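Local coordinates for core protein VP4 (Bluetongue virus, PDB 2JHP), which caps the viral messenger RNA inside the core, combining guanylyl transfer with methylation of the cap in one multidomain enzyme, at residues H194-G199 with H221-I226; F262-S267 with A303-R308; R466-N471 with Y564-F569; I433-V438 with F499-K504. All blocks are in the same frame, centred on the assembly; numbering follows the deposited sequence.

Contact 1: residues H194-G199 with H221-I226; sequences HYIGCG and HVYDPI. With SAH (S-adenosyl-L-homocysteine), chain C.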
# COMPACT_ATOMS: atom_id res chain seq x y z
N HIS A 194 18.35 -18.59 -16.55
CA HIS A 194 18.75 -19.86 -17.11
C HIS A 194 17.99 -20.97 -16.38
O HIS A 194 18.19 -21.20 -15.18
CB HIS A 194 20.27 -20.03 -16.99
CG HIS A 194 21.05 -19.04 -17.80
ND1 HIS A 194 21.68 -19.38 -18.97
CD2 HIS A 194 21.28 -17.72 -17.61
CE1 HIS A 194 22.28 -18.31 -19.47
NE2 HIS A 194 22.05 -17.29 -18.66
N TYR A 195 17.10 -21.64 -17.12
CA TYR A 195 16.17 -22.61 -16.55
C TYR A 195 16.50 -24.00 -17.07
O TYR A 195 16.12 -24.37 -18.18
CB TYR A 195 14.73 -22.22 -16.92
CG TYR A 195 13.60 -22.95 -16.22
CD1 TYR A 195 13.83 -24.06 -15.40
CD2 TYR A 195 12.28 -22.55 -16.40
CE1 TYR A 195 12.77 -24.72 -14.77
CE2 TYR A 195 11.21 -23.21 -15.78
CZ TYR A 195 11.47 -24.29 -14.97
OH TYR A 195 10.42 -24.94 -14.35
N ILE A 196 17.23 -24.76 -16.25
CA ILE A 196 17.67 -26.10 -16.58
C ILE A 196 16.63 -27.10 -16.09
O ILE A 196 16.22 -27.06 -14.93
CB ILE A 196 19.03 -26.49 -15.87
CG1 ILE A 196 19.91 -25.26 -15.53
CG2 ILE A 196 19.75 -27.58 -16.65
CD1 ILE A 196 20.64 -24.63 -16.69
N GLY A 197 16.23 -28.00 -16.98
CA GLY A 197 15.19 -28.98 -16.67
C GLY A 197 13.82 -28.35 -16.83
O GLY A 197 12.91 -28.61 -16.03
N CYS A 198 13.67 -27.54 -17.87
CA CYS A 198 12.44 -26.78 -18.10
C CYS A 198 11.22 -27.63 -18.48
O CYS A 198 10.08 -27.18 -18.36
CB CYS A 198 12.68 -25.68 -19.15
SG CYS A 198 13.24 -26.26 -20.79
N GLY A 199 11.46 -28.86 -18.94
CA GLY A 199 10.37 -29.75 -19.33
C GLY A 199 9.73 -29.36 -20.65
O GLY A 199 10.42 -28.96 -21.59
N HIS A 221 16.70 -18.41 -20.94
CA HIS A 221 17.48 -19.49 -21.54
C HIS A 221 16.99 -20.79 -20.93
O HIS A 221 17.19 -21.04 -19.75
CB HIS A 221 18.97 -19.31 -21.27
CG HIS A 221 19.63 -18.31 -22.17
ND1 HIS A 221 19.91 -18.58 -23.50
CD2 HIS A 221 20.09 -17.06 -21.93
CE1 HIS A 221 20.50 -17.53 -24.04
NE2 HIS A 221 20.63 -16.60 -23.11
N VAL A 222 16.34 -21.62 -21.74
CA VAL A 222 15.70 -22.83 -21.22
C VAL A 222 16.37 -24.09 -21.77
O VAL A 222 16.56 -24.23 -22.98
CB VAL A 222 14.16 -22.85 -21.47
CG1 VAL A 222 13.49 -21.65 -20.80
CG2 VAL A 222 13.83 -22.88 -22.95
N TYR A 223 16.74 -25.00 -20.86
CA TYR A 223 17.56 -26.16 -21.22
C TYR A 223 16.83 -27.47 -20.92
O TYR A 223 16.41 -27.71 -19.79
CB TYR A 223 18.87 -26.17 -20.44
CG TYR A 223 19.70 -24.89 -20.48
CD1 TYR A 223 19.34 -23.78 -19.72
CD2 TYR A 223 20.87 -24.83 -21.24
CE1 TYR A 223 20.11 -22.62 -19.74
CE2 TYR A 223 21.65 -23.67 -21.26
CZ TYR A 223 21.26 -22.57 -20.51
OH TYR A 223 22.03 -21.43 -20.52
N ASP A 224 16.68 -28.30 -21.95
CA ASP A 224 16.12 -29.66 -21.82
C ASP A 224 16.14 -30.38 -23.15
O ASP A 224 15.62 -29.88 -24.14
CB ASP A 224 14.67 -29.61 -21.28
CG ASP A 224 14.23 -30.92 -20.70
OD1 ASP A 224 14.28 -31.96 -21.39
OD2 ASP A 224 13.82 -30.92 -19.52
N PRO A 225 16.73 -31.58 -23.18
CA PRO A 225 16.67 -32.49 -24.34
C PRO A 225 15.28 -32.65 -25.01
O PRO A 225 15.20 -32.80 -26.23
CB PRO A 225 17.12 -33.83 -23.75
CG PRO A 225 18.10 -33.44 -22.73
CD PRO A 225 17.56 -32.14 -22.10
N ILE A 226 14.20 -32.61 -24.22
CA ILE A 226 12.84 -32.76 -24.76
C ILE A 226 12.04 -31.45 -24.86
O ILE A 226 10.81 -31.47 -25.01
CB ILE A 226 12.01 -33.84 -24.00
CG1 ILE A 226 11.71 -33.40 -22.55
CG2 ILE A 226 12.71 -35.20 -24.06
CD1 ILE A 226 10.33 -33.82 -22.03
N SAH C . 10.36 -27.97 -15.10
CA SAH C . 9.45 -29.02 -15.67
CB SAH C . 9.41 -30.29 -14.81
CG SAH C . 10.76 -30.99 -14.70
SD SAH C . 10.75 -32.56 -15.58
C SAH C . 8.04 -28.46 -15.87
O SAH C . 7.64 -27.50 -15.20
OXT SAH C . 7.29 -28.93 -16.72
C5' SAH C . 12.53 -32.82 -15.41
C4' SAH C . 13.19 -32.63 -16.77
O4' SAH C . 14.59 -32.55 -16.63
C3' SAH C . 12.94 -33.79 -17.72
O3' SAH C . 12.02 -33.35 -18.68
C2' SAH C . 14.29 -34.10 -18.34
O2' SAH C . 14.24 -34.06 -19.74
C1' SAH C . 15.16 -32.96 -17.85
N9 SAH C . 16.58 -33.26 -17.63
C8 SAH C . 17.15 -34.39 -17.11
N7 SAH C . 18.49 -34.20 -17.05
C5 SAH C . 18.78 -32.96 -17.51
C6 SAH C . 19.97 -32.26 -17.67
N6 SAH C . 21.12 -32.81 -17.33
N1 SAH C . 19.94 -30.97 -18.18
C2 SAH C . 18.74 -30.39 -18.54
N3 SAH C . 17.56 -31.10 -18.37
C4 SAH C . 17.58 -32.36 -17.87
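The His194 ring has CB of His221 over one face and OH of Tyr223 at its edge, near the ring plane. The two histidine rings point the same way and are nearly parallel, at 17°, but so offset that little of one ring covers the other. Tyr223 OH and His194 ND1 share a hydrogen bond of 2.6 Å, and the proton may lie on either atom. His194 NE2 is bonded to Glu192, so both ring nitrogens are held. His221 ND1 bonds to His238, whose ring also stacks with Tyr223. Ile196 CD1 presses obliquely on Tyr223 CD1 at 3.4 Å. On the other face of the sheet, CA of Cys198 lies over the Tyr195 ring, toward its rim. Tyr195 CG is anti to the backbone N (chi1 -169°), and the ring carries its OH to N of the bound S-adenosyl-L-homocysteine, a weak bond. The strands are parallel, and Tyr195 N donates to His221 O at 2.7 Å. Beyond their ends, Gly197 O accepts from the ligand N at 2.8 Å. Asp224 OD1 takes the ribose O2' at 2.7 Å, and Asp224 OD2 takes O3' at 3.1 Å. Gly199 N meets OD2 from above the carboxylate plane. OD1 also accepts from Ile226 N, an Asx turn that steadies the carboxylate. A glycine-rich loop after one strand and an acidic residue after the next, gripping the ribose, mark the cofactor site of a Rossmann-like methyltransferase.

Contact 2: residues F262-S267 with A303-R308; sequences FIWDVS and ALIKHR. With SAH (S-adenosyl-L-homocysteine), chain C.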
# COMPACT_ATOMS: atom_id res chain seq x y z
N PHE A 262 19.59 -18.48 -11.62
CA PHE A 262 19.81 -19.86 -12.01
C PHE A 262 18.70 -20.74 -11.42
O PHE A 262 18.54 -20.80 -10.20
CB PHE A 262 21.19 -20.29 -11.51
CG PHE A 262 21.59 -21.70 -11.89
CD1 PHE A 262 22.25 -21.94 -13.10
CD2 PHE A 262 21.36 -22.77 -11.03
CE1 PHE A 262 22.64 -23.23 -13.45
CE2 PHE A 262 21.76 -24.06 -11.37
CZ PHE A 262 22.39 -24.30 -12.58
N ILE A 263 17.94 -21.39 -12.29
CA ILE A 263 16.83 -22.26 -11.89
C ILE A 263 17.09 -23.71 -12.34
O ILE A 263 17.24 -23.98 -13.53
CB ILE A 263 15.47 -21.77 -12.45
CG1 ILE A 263 15.17 -20.35 -11.98
CG2 ILE A 263 14.34 -22.72 -12.03
CD1 ILE A 263 13.80 -19.82 -12.38
N TRP A 264 17.14 -24.64 -11.36
CA TRP A 264 17.47 -26.06 -11.59
C TRP A 264 16.33 -26.97 -11.14
O TRP A 264 16.01 -27.02 -9.94
CB TRP A 264 18.76 -26.43 -10.86
CG TRP A 264 19.23 -27.88 -11.00
CD1 TRP A 264 18.79 -28.96 -10.28
CD2 TRP A 264 20.26 -28.38 -11.87
NE1 TRP A 264 19.48 -30.10 -10.65
CE2 TRP A 264 20.39 -29.77 -11.63
CE3 TRP A 264 21.08 -27.78 -12.83
CZ2 TRP A 264 21.29 -30.57 -12.32
CZ3 TRP A 264 21.99 -28.57 -13.52
CH2 TRP A 264 22.08 -29.95 -13.26
N ASP A 265 15.73 -27.67 -12.11
CA ASP A 265 14.61 -28.58 -11.87
C ASP A 265 14.85 -29.94 -12.52
O ASP A 265 13.91 -30.64 -12.91
CB ASP A 265 13.28 -27.97 -12.36
CG ASP A 265 12.06 -28.62 -11.72
OD1 ASP A 265 12.14 -29.04 -10.54
OD2 ASP A 265 11.01 -28.72 -12.40
N VAL A 266 16.12 -30.32 -12.60
CA VAL A 266 16.55 -31.57 -13.23
C VAL A 266 16.08 -32.83 -12.48
O VAL A 266 16.24 -32.95 -11.26
CB VAL A 266 18.09 -31.56 -13.44
CG1 VAL A 266 18.60 -32.89 -13.96
CG2 VAL A 266 18.48 -30.42 -14.37
N SER A 267 15.48 -33.75 -13.23
CA SER A 267 15.07 -35.08 -12.75
C SER A 267 15.00 -36.06 -13.93
O SER A 267 14.81 -35.64 -15.07
CB SER A 267 13.73 -35.01 -12.02
OG SER A 267 12.65 -34.87 -12.94
N ALA A 303 20.10 -18.54 -6.93
CA ALA A 303 19.76 -19.81 -7.53
C ALA A 303 18.62 -20.46 -6.77
O ALA A 303 18.51 -20.32 -5.55
CB ALA A 303 20.97 -20.73 -7.56
N LEU A 304 17.75 -21.14 -7.51
CA LEU A 304 16.73 -21.99 -6.89
C LEU A 304 16.87 -23.43 -7.39
O LEU A 304 16.63 -23.71 -8.56
CB LEU A 304 15.33 -21.44 -7.15
CG LEU A 304 14.22 -21.88 -6.18
CD1 LEU A 304 14.44 -21.36 -4.76
CD2 LEU A 304 12.90 -21.39 -6.70
N ILE A 305 17.27 -24.33 -6.49
CA ILE A 305 17.53 -25.72 -6.86
C ILE A 305 16.45 -26.70 -6.34
O ILE A 305 15.96 -26.58 -5.21
CB ILE A 305 18.94 -26.20 -6.37
CG1 ILE A 305 20.01 -25.09 -6.54
CG2 ILE A 305 19.34 -27.52 -7.03
CD1 ILE A 305 20.39 -24.74 -7.98
N LYS A 306 16.10 -27.67 -7.18
CA LYS A 306 15.24 -28.78 -6.79
C LYS A 306 15.84 -29.52 -5.60
O LYS A 306 17.05 -29.76 -5.56
CB LYS A 306 15.10 -29.74 -7.97
CG LYS A 306 13.88 -30.64 -7.93
CD LYS A 306 14.05 -31.81 -8.89
CE LYS A 306 12.75 -32.18 -9.58
NZ LYS A 306 11.61 -32.17 -8.63
N HIS A 307 15.01 -29.86 -4.62
CA HIS A 307 15.52 -30.46 -3.40
C HIS A 307 14.65 -31.60 -2.88
O HIS A 307 13.81 -31.39 -2.00
CB HIS A 307 15.68 -29.40 -2.31
CG HIS A 307 16.56 -29.83 -1.18
ND1 HIS A 307 16.06 -30.43 -0.04
CD2 HIS A 307 17.90 -29.75 -1.01
CE1 HIS A 307 17.06 -30.69 0.78
NE2 HIS A 307 18.19 -30.29 0.22
N ARG A 308 14.84 -32.80 -3.42
CA ARG A 308 14.13 -33.97 -2.88
C ARG A 308 14.86 -34.53 -1.66
O ARG A 308 16.07 -34.72 -1.69
CB ARG A 308 13.86 -35.07 -3.94
CG ARG A 308 14.94 -35.27 -5.01
CD ARG A 308 14.71 -34.40 -6.27
NE ARG A 308 14.28 -35.19 -7.42
CZ ARG A 308 15.08 -35.56 -8.42
NH1 ARG A 308 16.37 -35.22 -8.43
NH2 ARG A 308 14.58 -36.29 -9.41
N SAH C . 10.36 -27.97 -15.10
CA SAH C . 9.45 -29.02 -15.67
CB SAH C . 9.41 -30.29 -14.81
CG SAH C . 10.76 -30.99 -14.70
SD SAH C . 10.75 -32.56 -15.58
C SAH C . 8.04 -28.46 -15.87
O SAH C . 7.64 -27.50 -15.20
OXT SAH C . 7.29 -28.93 -16.72
C5' SAH C . 12.53 -32.82 -15.41
C4' SAH C . 13.19 -32.63 -16.77
O4' SAH C . 14.59 -32.55 -16.63
C3' SAH C . 12.94 -33.79 -17.72
O3' SAH C . 12.02 -33.35 -18.68
C2' SAH C . 14.29 -34.10 -18.34
O2' SAH C . 14.24 -34.06 -19.74
C1' SAH C . 15.16 -32.96 -17.85
N9 SAH C . 16.58 -33.26 -17.63
C8 SAH C . 17.15 -34.39 -17.11
N7 SAH C . 18.49 -34.20 -17.05
C5 SAH C . 18.78 -32.96 -17.51
C6 SAH C . 19.97 -32.26 -17.67
N6 SAH C . 21.12 -32.81 -17.33
N1 SAH C . 19.94 -30.97 -18.18
C2 SAH C . 18.74 -30.39 -18.54
N3 SAH C . 17.56 -31.10 -18.37
C4 SAH C . 17.58 -32.36 -17.87
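Phe262 and Trp264 both set CG anti to the backbone N (chi1 -177° and 180°), which brings each side chain against Ile305. These are neighbouring parallel strands of a Rossmann-like methyltransferase sheet, and helix 280-295 in the link between them makes a beta-alpha-beta unit. Ile305 CD1 sits at the edge of the Phe262 ring, in its plane, 3.7 Å from CE2. Ile305 CG2 meets Trp264 CD1 obliquely at 3.6 Å. Trp264 also has CG2 of Val266 over the centre of one ring face. The backbones are joined by Leu304 N to Phe262 O, Trp264 N to Leu304 O and Lys306 N to Trp264 O.

Past the end of strand 260-264 the contact turns polar. The Lys306 chain bends at its last two torsions and runs along the loop. Its CD passes 3.4 Å from Val266 O, and its CE lies 3.3 Å from Asp265 OD1. Arg308 has Val266 O over one face of its guanidinium, while NH1 is held by Asp286 and Glu285. The salt bridge from Lys306 NZ to Asp265 OD1 is long, and the stronger partner of NZ is Glu335. Asp265 OD1 is paired with Arg337. With OD1 turned to Lys306 and Arg337, the other carboxylate oxygen faces the ligand: Asp265 OD2 accepts from N of S-adenosyl-L-homocysteine at 2.9 Å.

Contact 3: residues R466-N471 with Y564-F569; sequences RILDGN and YVTDLF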
# COMPACT_ATOMS: atom_id res chain seq x y z
N ARG A 466 3.52 19.48 3.80
CA ARG A 466 2.08 19.63 3.78
C ARG A 466 1.44 18.50 4.61
O ARG A 466 1.75 17.33 4.42
CB ARG A 466 1.64 19.55 2.31
CG ARG A 466 0.67 20.61 1.82
CD ARG A 466 1.34 21.95 1.55
NE ARG A 466 1.64 22.62 2.81
CZ ARG A 466 2.87 22.89 3.24
NH1 ARG A 466 3.04 23.48 4.41
NH2 ARG A 466 3.92 22.59 2.50
N ILE A 467 0.58 18.86 5.56
CA ILE A 467 -0.02 17.88 6.45
C ILE A 467 -1.54 17.92 6.39
O ILE A 467 -2.17 18.92 6.73
CB ILE A 467 0.52 18.00 7.93
CG1 ILE A 467 0.06 16.82 8.79
CG2 ILE A 467 0.11 19.30 8.57
CD1 ILE A 467 0.82 15.53 8.51
N LEU A 468 -2.13 16.82 5.93
CA LEU A 468 -3.57 16.76 5.68
C LEU A 468 -4.14 15.41 6.06
O LEU A 468 -3.40 14.44 6.20
CB LEU A 468 -3.86 17.00 4.20
CG LEU A 468 -3.32 18.22 3.47
CD1 LEU A 468 -3.48 17.94 2.00
CD2 LEU A 468 -4.08 19.50 3.85
N ASP A 469 -5.45 15.36 6.21
CA ASP A 469 -6.14 14.09 6.40
C ASP A 469 -6.19 13.41 5.04
O ASP A 469 -6.04 14.07 4.02
CB ASP A 469 -7.53 14.27 7.01
CG ASP A 469 -8.50 15.00 6.09
OD1 ASP A 469 -8.67 14.55 4.94
OD2 ASP A 469 -9.11 16.00 6.53
N GLY A 470 -6.41 12.10 5.05
CA GLY A 470 -6.39 11.29 3.83
C GLY A 470 -7.23 11.82 2.68
O GLY A 470 -6.79 11.81 1.53
N ASN A 471 -8.45 12.26 2.99
CA ASN A 471 -9.33 12.76 1.95
C ASN A 471 -8.81 14.07 1.38
O ASN A 471 -8.83 14.26 0.17
CB ASN A 471 -10.76 12.92 2.46
CG ASN A 471 -11.76 13.18 1.32
OD1 ASN A 471 -12.71 13.92 1.49
ND2 ASN A 471 -11.56 12.54 0.19
N TYR A 564 -10.26 17.05 13.35
CA TYR A 564 -9.72 17.45 12.04
C TYR A 564 -8.21 17.37 11.90
O TYR A 564 -7.47 17.51 12.88
CB TYR A 564 -10.19 18.87 11.65
CG TYR A 564 -11.67 19.05 11.84
CD1 TYR A 564 -12.18 19.68 12.98
CD2 TYR A 564 -12.59 18.53 10.91
CE1 TYR A 564 -13.53 19.81 13.17
CE2 TYR A 564 -13.97 18.68 11.11
CZ TYR A 564 -14.42 19.32 12.24
OH TYR A 564 -15.76 19.45 12.41
N VAL A 565 -7.77 17.11 10.67
CA VAL A 565 -6.36 17.26 10.28
C VAL A 565 -6.26 18.13 9.04
O VAL A 565 -6.61 17.69 7.94
CB VAL A 565 -5.69 15.89 9.97
CG1 VAL A 565 -4.24 16.11 9.57
CG2 VAL A 565 -5.80 14.94 11.16
N THR A 566 -5.81 19.36 9.21
CA THR A 566 -5.51 20.23 8.07
C THR A 566 -4.15 20.91 8.25
O THR A 566 -3.54 20.78 9.31
CB THR A 566 -6.63 21.27 7.83
OG1 THR A 566 -6.48 21.84 6.52
CG2 THR A 566 -6.59 22.38 8.90
N ASP A 567 -3.68 21.62 7.22
CA ASP A 567 -2.33 22.19 7.21
C ASP A 567 -2.29 23.61 7.79
O ASP A 567 -2.75 24.56 7.17
CB ASP A 567 -1.70 22.13 5.80
CG ASP A 567 -0.20 22.46 5.80
OD1 ASP A 567 0.55 21.83 6.57
OD2 ASP A 567 0.24 23.33 5.03
N LEU A 568 -1.71 23.72 8.99
CA LEU A 568 -1.56 25.00 9.67
C LEU A 568 -0.77 26.02 8.86
O LEU A 568 -1.20 27.17 8.72
CB LEU A 568 -0.91 24.82 11.05
CG LEU A 568 -1.83 24.32 12.17
CD1 LEU A 568 -1.07 24.34 13.49
CD2 LEU A 568 -3.10 25.17 12.29
N PHE A 569 0.37 25.61 8.33
CA PHE A 569 1.25 26.54 7.61
C PHE A 569 0.53 27.18 6.42
O PHE A 569 0.51 28.39 6.28
CB PHE A 569 2.51 25.84 7.12
CG PHE A 569 3.75 26.63 7.33
CD1 PHE A 569 4.78 26.14 8.13
CD2 PHE A 569 3.88 27.88 6.76
CE1 PHE A 569 5.93 26.90 8.34
CE2 PHE A 569 5.01 28.62 6.96
CZ PHE A 569 6.04 28.13 7.75
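The side chains of Arg466 and Asp567 cross at about a right angle, and the guanidinium and carboxylate planes are 71° apart. Arg466 lies on strand 466-469, at the margin of a seven-stranded mixed sheet with the strand order of Rossmann-like methyltransferases. The loop before helix 568-576 runs past this strand in nearly the opposite direction. Arg466 grips side-on, and both bonds fall on one oxygen. NE reaches Asp567 OD2 at 2.7 Å and NH1 reaches it at 2.9 Å, both within the guanidinium plane. NH1 meets the syn lone pair, while NE comes from above the carboxylate plane. Bends at the second and third torsions of Arg466 bring its end to this acid. Its NH1 and NH2 also bond to backbone oxygens of Tyr462, Arg463 and Glu505.

Asp567 CG is anti to the backbone N (chi1 -169°), and the carboxylate is directed across to the strand. There Ile467 N meets OD1 from above the carboxylate plane, at 3.1 Å. OD1 has a further partner in Ser461. Farther along, CB of Val565 packs on CB of Asp469 at 3.8 Å, beside a weak bond from Asp469 N to Val565 O. Asp469 OD2 forms a salt bridge with Arg519. Each aspartate is also an N-cap. Asp469 OD1 caps Gly472 N of helix 470-480, and Asp567 OD2, already bound to Arg466, caps Trp570 N.

Contact 4: residues I433-V438 with F499-K504; sequences IATAWV and FAVSLK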
# COMPACT_ATOMS: atom_id res chain seq x y z
N ILE A 433 6.18 11.15 1.13
CA ILE A 433 4.79 10.84 1.43
C ILE A 433 4.75 9.81 2.54
O ILE A 433 5.33 8.73 2.43
CB ILE A 433 3.97 10.36 0.18
CG1 ILE A 433 2.50 10.16 0.58
CG2 ILE A 433 4.58 9.12 -0.46
CD1 ILE A 433 1.52 10.05 -0.57
N ALA A 434 4.08 10.17 3.63
CA ALA A 434 3.95 9.27 4.77
C ALA A 434 2.51 9.29 5.29
O ALA A 434 1.79 10.28 5.12
CB ALA A 434 4.94 9.66 5.86
N THR A 435 2.08 8.18 5.89
CA THR A 435 0.75 8.10 6.48
C THR A 435 0.81 7.75 7.97
O THR A 435 1.71 7.07 8.41
CB THR A 435 -0.15 7.05 5.79
OG1 THR A 435 0.49 5.78 5.85
CG2 THR A 435 -0.44 7.44 4.36
N ALA A 436 -0.18 8.23 8.71
CA ALA A 436 -0.35 7.89 10.10
C ALA A 436 -1.84 7.76 10.43
O ALA A 436 -2.66 8.59 10.04
CB ALA A 436 0.31 8.92 11.00
N TRP A 437 -2.16 6.71 11.16
CA TRP A 437 -3.53 6.46 11.58
C TRP A 437 -3.97 7.42 12.71
O TRP A 437 -3.27 7.56 13.72
CB TRP A 437 -3.64 5.01 12.05
CG TRP A 437 -4.99 4.63 12.46
CD1 TRP A 437 -5.49 4.66 13.73
CD2 TRP A 437 -6.05 4.16 11.63
NE1 TRP A 437 -6.79 4.21 13.74
CE2 TRP A 437 -7.16 3.91 12.46
CE3 TRP A 437 -6.16 3.90 10.26
CZ2 TRP A 437 -8.37 3.42 11.97
CZ3 TRP A 437 -7.37 3.43 9.76
CH2 TRP A 437 -8.46 3.19 10.62
N VAL A 438 -5.13 8.06 12.53
CA VAL A 438 -5.66 9.02 13.48
C VAL A 438 -7.09 8.65 13.88
O VAL A 438 -7.67 9.27 14.77
CB VAL A 438 -5.62 10.48 12.94
CG1 VAL A 438 -4.18 10.97 12.82
CG2 VAL A 438 -6.36 10.60 11.62
N PHE A 499 -6.74 8.56 8.25
CA PHE A 499 -5.29 8.72 8.12
C PHE A 499 -4.88 10.20 8.10
O PHE A 499 -5.60 11.07 7.57
CB PHE A 499 -4.75 8.00 6.87
CG PHE A 499 -4.90 6.48 6.88
CD1 PHE A 499 -5.99 5.85 6.28
CD2 PHE A 499 -3.91 5.66 7.45
CE1 PHE A 499 -6.09 4.45 6.27
CE2 PHE A 499 -4.03 4.29 7.43
CZ PHE A 499 -5.12 3.68 6.85
N ALA A 500 -3.73 10.50 8.69
CA ALA A 500 -3.08 11.75 8.37
C ALA A 500 -2.05 11.43 7.32
O ALA A 500 -1.43 10.36 7.36
CB ALA A 500 -2.43 12.44 9.61
N VAL A 501 -1.89 12.36 6.37
CA VAL A 501 -0.91 12.23 5.31
C VAL A 501 -0.04 13.45 5.24
O VAL A 501 -0.52 14.59 5.27
CB VAL A 501 -1.56 12.02 3.93
CG1 VAL A 501 -0.49 11.79 2.90
CG2 VAL A 501 -2.53 10.86 3.95
N SER A 502 1.26 13.20 5.15
CA SER A 502 2.24 14.26 4.97
C SER A 502 2.80 14.19 3.56
O SER A 502 3.05 13.11 3.05
CB SER A 502 3.36 14.08 6.01
OG SER A 502 3.99 12.82 5.87
N LEU A 503 3.00 15.35 2.93
CA LEU A 503 3.49 15.42 1.54
C LEU A 503 4.64 16.40 1.40
O LEU A 503 4.57 17.51 1.93
CB LEU A 503 2.37 15.83 0.59
CG LEU A 503 1.12 14.98 0.42
CD1 LEU A 503 0.12 15.68 -0.46
CD2 LEU A 503 1.49 13.65 -0.19
N LYS A 504 5.70 16.01 0.67
CA LYS A 504 6.78 16.94 0.31
C LYS A 504 6.32 17.77 -0.89
O LYS A 504 6.78 17.59 -2.02
CB LYS A 504 8.10 16.22 0.03
CG LYS A 504 9.32 17.13 0.12
CD LYS A 504 10.56 16.34 0.51
CE LYS A 504 11.75 17.26 0.76
NZ LYS A 504 12.81 16.56 1.53
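Trp437 turns the edge of its six-membered ring onto the face of Phe499, a T-shaped pair with planes at 87° and centroids 5.0 Å apart. Trp437 CE3 and CZ3 do the touching, CE3 3.6 Å from Phe499 CE2 and offset toward the rim. CG of Trp437 is anti to the backbone N (chi1 -178°), while Phe499 CG stands beside its own N. These torsions bring edge and face together across a non-hydrogen-bonded pair. On the same side of the sheet, Thr435 CG2 lies alongside Val501 CG2 at 4.0 Å. Ile433 CD1 runs beside Leu503 CD2 at 3.6 Å. The reverse side carries small groups: Ala434 next to Ser502, and Ala436 next to Ala500. Val438 CG1 closes over Ala500 CB at 3.9 Å.

The antiparallel backbones fix this register. Ala434 and Ser502 exchange two bonds, as do Ala436 and Ala500, the tightest being Ala500 N to Ala436 O at 2.6 Å. In the next shell, Phe410 and Trp495 make edge-to-face pairs with Phe499, and Phe410 N bonds to Thr435 OG1. Both aromatic residues line a guanine pocket, and the bound guanine lies about 4 Å from the Phe499 side chain. Helix 114-128 packs on Ile433, Thr435 and Leu503, and helix 470-480 on Val501 and Leu503. Helix 453-460 covers Ala500 from the reverse side. Strands 406-408 and 466-469 flank the pair in the sheet.

In the fold
All four contacts are mostly buried. Contacts 1 and 2 share one seven-stranded sheet, where strands 192-196 and 260-264 are neighbours, and both touch the same S-adenosyl-L-homocysteine. Contacts 3 and 4 share a second sheet of the same strand order through strands 466-469 and 499-503. The two pairs lie far apart, with the centres of contacts 1 and 4 about 48 Å from each other. Each of contacts 1 and 2 joins parallel strands, and the loops after strands 192-196, 219-223 and 260-264 bring polar groups to the ligand. Contact 4 is antiparallel and mainly apolar, and lies nearest the centre of the chain. Contact 3, at the sheet margin, combines a salt bridge with backbone bonds and Val565 packing.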